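Alpha-1,2-mannosidase (Trichoderma reesei, PDB 1HCU) probably trims alpha-1,2-linked mannose residues from high-mannose N-glycans, a calcium-dependent hydrolysis carried out by family 47 glycosidases. Local coordinates at residues P36-H41 / I103-G108. Residues are numbered along the deposited sequence; the frame is centred on the assembly and turned at random.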
ATOM      1  N   PRO A  36      23.481   4.079   3.718  1.00 26.22           N
ATOM      2  CA  PRO A  36      22.177   4.159   4.388  1.00 23.95           C
ATOM      3  C   PRO A  36      21.196   5.142   3.748  1.00 22.59           C
ATOM      4  O   PRO A  36      20.234   5.556   4.385  1.00 21.93           O
ATOM      5  CB  PRO A  36      22.534   4.604   5.812  1.00 25.12           C
ATOM      6  CG  PRO A  36      24.043   4.462   5.903  1.00 27.93           C
ATOM      7  CD  PRO A  36      24.494   4.787   4.516  1.00 27.14           C
ATOM      8  N   HIS A  37      21.442   5.534   2.504  1.00 21.56           N
ATOM      9  CA  HIS A  37      20.542   6.463   1.826  1.00 20.12           C
ATOM     10  C   HIS A  37      19.194   5.781   1.605  1.00 18.97           C
ATOM     11  O   HIS A  37      19.065   4.579   1.820  1.00 18.68           O
ATOM     12  CB  HIS A  37      21.161   6.919   0.509  1.00 21.38           C
ATOM     13  CG  HIS A  37      22.397   7.748   0.689  1.00 24.34           C
ATOM     14  ND1 HIS A  37      22.359   9.070   1.080  1.00 24.86           N
ATOM     15  CD2 HIS A  37      23.709   7.428   0.580  1.00 24.16           C
ATOM     16  CE1 HIS A  37      23.592   9.527   1.205  1.00 23.59           C
ATOM     17  NE2 HIS A  37      24.430   8.550   0.908  1.00 23.87           N
ATOM     18  N   ASP A  38      18.188   6.532   1.177  1.00 17.52           N
ATOM     19  CA  ASP A  38      16.860   5.956   0.997  1.00 17.03           C
ATOM     20  C   ASP A  38      16.678   4.926  -0.115  1.00 17.87           C
ATOM     21  O   ASP A  38      16.207   3.816   0.142  1.00 17.35           O
ATOM     22  CB  ASP A  38      15.815   7.066   0.822  1.00 16.55           C
ATOM     23  CG  ASP A  38      15.738   7.987   2.020  1.00 18.57           C
ATOM     24  OD1 ASP A  38      15.761   7.493   3.168  1.00 20.95           O
ATOM     25  OD2 ASP A  38      15.646   9.213   1.817  1.00 22.46           O
ATOM     26  N   ASP A  39      17.036   5.280  -1.345  1.00 17.53           N
ATOM     27  CA  ASP A  39      16.835   4.360  -2.461  1.00 19.52           C
ATOM     28  C   ASP A  39      18.034   4.167  -3.383  1.00 20.16           C
ATOM     29  O   ASP A  39      18.873   5.048  -3.543  1.00 18.81           O
ATOM     30  CB  ASP A  39      15.642   4.817  -3.308  1.00 20.84           C
ATOM     31  CG  ASP A  39      14.372   4.981  -2.499  1.00 21.99           C
ATOM     32  OD1 ASP A  39      13.889   3.984  -1.928  1.00 24.21           O
ATOM     33  OD2 ASP A  39      13.854   6.110  -2.432  1.00 24.84           O
ATOM     34  N   LEU A  40      18.084   2.997  -4.007  1.00 20.41           N
ATOM     35  CA  LEU A  40      19.151   2.658  -4.932  1.00 20.66           C
ATOM     36  C   LEU A  40      18.715   2.808  -6.386  1.00 20.77           C
ATOM     37  O   LEU A  40      17.566   2.530  -6.742  1.00 20.31           O
ATOM     38  CB  LEU A  40      19.599   1.214  -4.716  1.00 19.49           C
ATOM     39  CG  LEU A  40      20.501   0.640  -5.819  1.00 18.48           C
ATOM     40  CD1 LEU A  40      21.940   1.124  -5.630  1.00 14.02           C
ATOM     41  CD2 LEU A  40      20.441  -0.883  -5.768  1.00 17.41           C
ATOM     42  N   HIS A  41      19.645   3.271  -7.214  1.00 20.83           N
ATOM     43  CA  HIS A  41      19.414   3.408  -8.643  1.00 21.24           C
ATOM     44  C   HIS A  41      20.321   2.326  -9.203  1.00 21.29           C
ATOM     45  O   HIS A  41      21.516   2.542  -9.412  1.00 22.03           O
ATOM     46  CB  HIS A  41      19.821   4.798  -9.124  1.00 21.15           C
ATOM     47  CG  HIS A  41      18.971   5.895  -8.565  1.00 21.75           C
ATOM     48  ND1 HIS A  41      19.172   7.223  -8.866  1.00 22.77           N
ATOM     49  CD2 HIS A  41      17.912   5.860  -7.721  1.00 22.54           C
ATOM     50  CE1 HIS A  41      18.277   7.961  -8.236  1.00 20.30           C
ATOM     51  NE2 HIS A  41      17.500   7.158  -7.534  1.00 21.66           N
ATOM     52  N   ILE A 103       3.573   5.640   6.909  1.00 10.86           N
ATOM     53  CA  ILE A 103       3.398   4.283   6.406  1.00 12.11           C
ATOM     54  C   ILE A 103       4.698   3.491   6.240  1.00 12.86           C
ATOM     55  O   ILE A 103       4.713   2.269   6.433  1.00 11.56           O
ATOM     56  CB  ILE A 103       2.607   4.288   5.060  1.00 12.21           C
ATOM     57  CG1 ILE A 103       3.451   4.905   3.943  1.00 10.84           C
ATOM     58  CG2 ILE A 103       1.305   5.065   5.231  1.00  9.23           C
ATOM     59  CD1 ILE A 103       2.793   4.853   2.566  1.00 13.58           C
ATOM     60  N   ARG A 104       5.784   4.180   5.896  1.00 13.44           N
ATOM     61  CA  ARG A 104       7.077   3.507   5.714  1.00 14.00           C
ATOM     62  C   ARG A 104       7.885   3.356   7.003  1.00 13.54           C
ATOM     63  O   ARG A 104       8.120   2.248   7.478  1.00 14.44           O
ATOM     64  CB  ARG A 104       7.940   4.255   4.691  1.00 14.07           C
ATOM     65  CG  ARG A 104       7.483   4.165   3.247  1.00 15.93           C
ATOM     66  CD  ARG A 104       8.560   4.726   2.332  1.00 18.51           C
ATOM     67  NE  ARG A 104       8.191   4.648   0.926  1.00 23.10           N
ATOM     68  CZ  ARG A 104       7.115   5.228   0.408  1.00 25.52           C
ATOM     69  NH1 ARG A 104       6.308   5.930   1.193  1.00 23.80           N
ATOM     70  NH2 ARG A 104       6.846   5.109  -0.888  1.00 25.11           N
ATOM     71  N   TYR A 105       8.310   4.480   7.565  1.00 11.66           N
ATOM     72  CA  TYR A 105       9.133   4.457   8.766  1.00 13.33           C
ATOM     73  C   TYR A 105       8.423   3.972  10.028  1.00 13.21           C
ATOM     74  O   TYR A 105       8.802   2.960  10.614  1.00 12.49           O
ATOM     75  CB  TYR A 105       9.740   5.844   8.975  1.00 11.97           C
ATOM     76  CG  TYR A 105      10.744   6.203   7.895  1.00 14.58           C
ATOM     77  CD1 TYR A 105      10.487   7.220   6.974  1.00 14.02           C
ATOM     78  CD2 TYR A 105      11.973   5.539   7.819  1.00 16.57           C
ATOM     79  CE1 TYR A 105      11.443   7.573   6.004  1.00 15.50           C
ATOM     80  CE2 TYR A 105      12.928   5.882   6.862  1.00 16.72           C
ATOM     81  CZ  TYR A 105      12.663   6.903   5.960  1.00 15.24           C
ATOM     82  OH  TYR A 105      13.640   7.277   5.060  1.00 13.51           O
ATOM     83  N   LEU A 106       7.390   4.691  10.437  1.00 13.24           N
ATOM     84  CA  LEU A 106       6.640   4.314  11.610  1.00 15.51           C
ATOM     85  C   LEU A 106       6.092   2.887  11.425  1.00 14.36           C
ATOM     86  O   LEU A 106       6.236   2.030  12.301  1.00 14.31           O
ATOM     87  CB  LEU A 106       5.512   5.327  11.823  1.00 18.04           C
ATOM     88  CG  LEU A 106       4.842   5.298  13.188  1.00 23.06           C
ATOM     89  CD1 LEU A 106       5.921   5.424  14.254  1.00 25.37           C
ATOM     90  CD2 LEU A 106       3.813   6.427  13.307  1.00 23.22           C
ATOM     91  N   GLY A 107       5.485   2.625  10.271  1.00 14.54           N
ATOM     92  CA  GLY A 107       4.954   1.293  10.005  1.00 11.96           C
ATOM     93  C   GLY A 107       6.035   0.228  10.015  1.00 10.05           C
ATOM     94  O   GLY A 107       5.886  -0.821  10.641  1.00  9.57           O
ATOM     95  N   GLY A 108       7.136   0.503   9.322  1.00 10.22           N
ATOM     96  CA  GLY A 108       8.234  -0.449   9.257  1.00 11.26           C
ATOM     97  C   GLY A 108       8.846  -0.781  10.606  1.00 11.28           C
ATOM     98  O   GLY A 108       9.163  -1.940  10.874  1.00 12.28           O
TER
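At the start of the two-stranded antiparallel hairpin 39-41/46-48, D38 meets Y105 of helix 98-117, and this one pair makes the contact. The backbones stay well apart, 11.1 Å from D38 CA to Y105 CA. Two side chains span the gap. D38 OD1 sits 2.9 Å from Y105 OH, at the edge of the phenol ring and near its plane. The angle is poor for a hydrogen bond, so the two oxygens are close neighbours and not a bonded pair. The side chains cross at about a right angle, and the carboxylate plane is turned 63° from the ring.

The polar partners of both groups lie in the loop after strand 46-48 and at the first residue of helix 56-67, so D38 sits at the N-terminal end of that helix. D38 OD1 accepts from the backbone N of G55 and of S56, OD2 accepts from G53 N, and Y105 OH is hydrogen-bonded to the carbonyl oxygen of R51. The three bonds to D38 hold the carboxylate and should help stabilise its negative charge.

The fold is the (alpha/alpha)7 barrel of glycosyl hydrolase family 47. Y105 CG lies beside the backbone N, anti to the carbonyl carbon (chi1 -67°). The ring carries OH to D38 OD1, although the side chain does not leave the helix in that direction. A classic beta bulge sets the two residues D38 and D39 opposite the single residue D48. I59 and L140 also touch the Y105 side chain, and the neighbouring R104 forms a salt bridge with E100, the predicted proton donor.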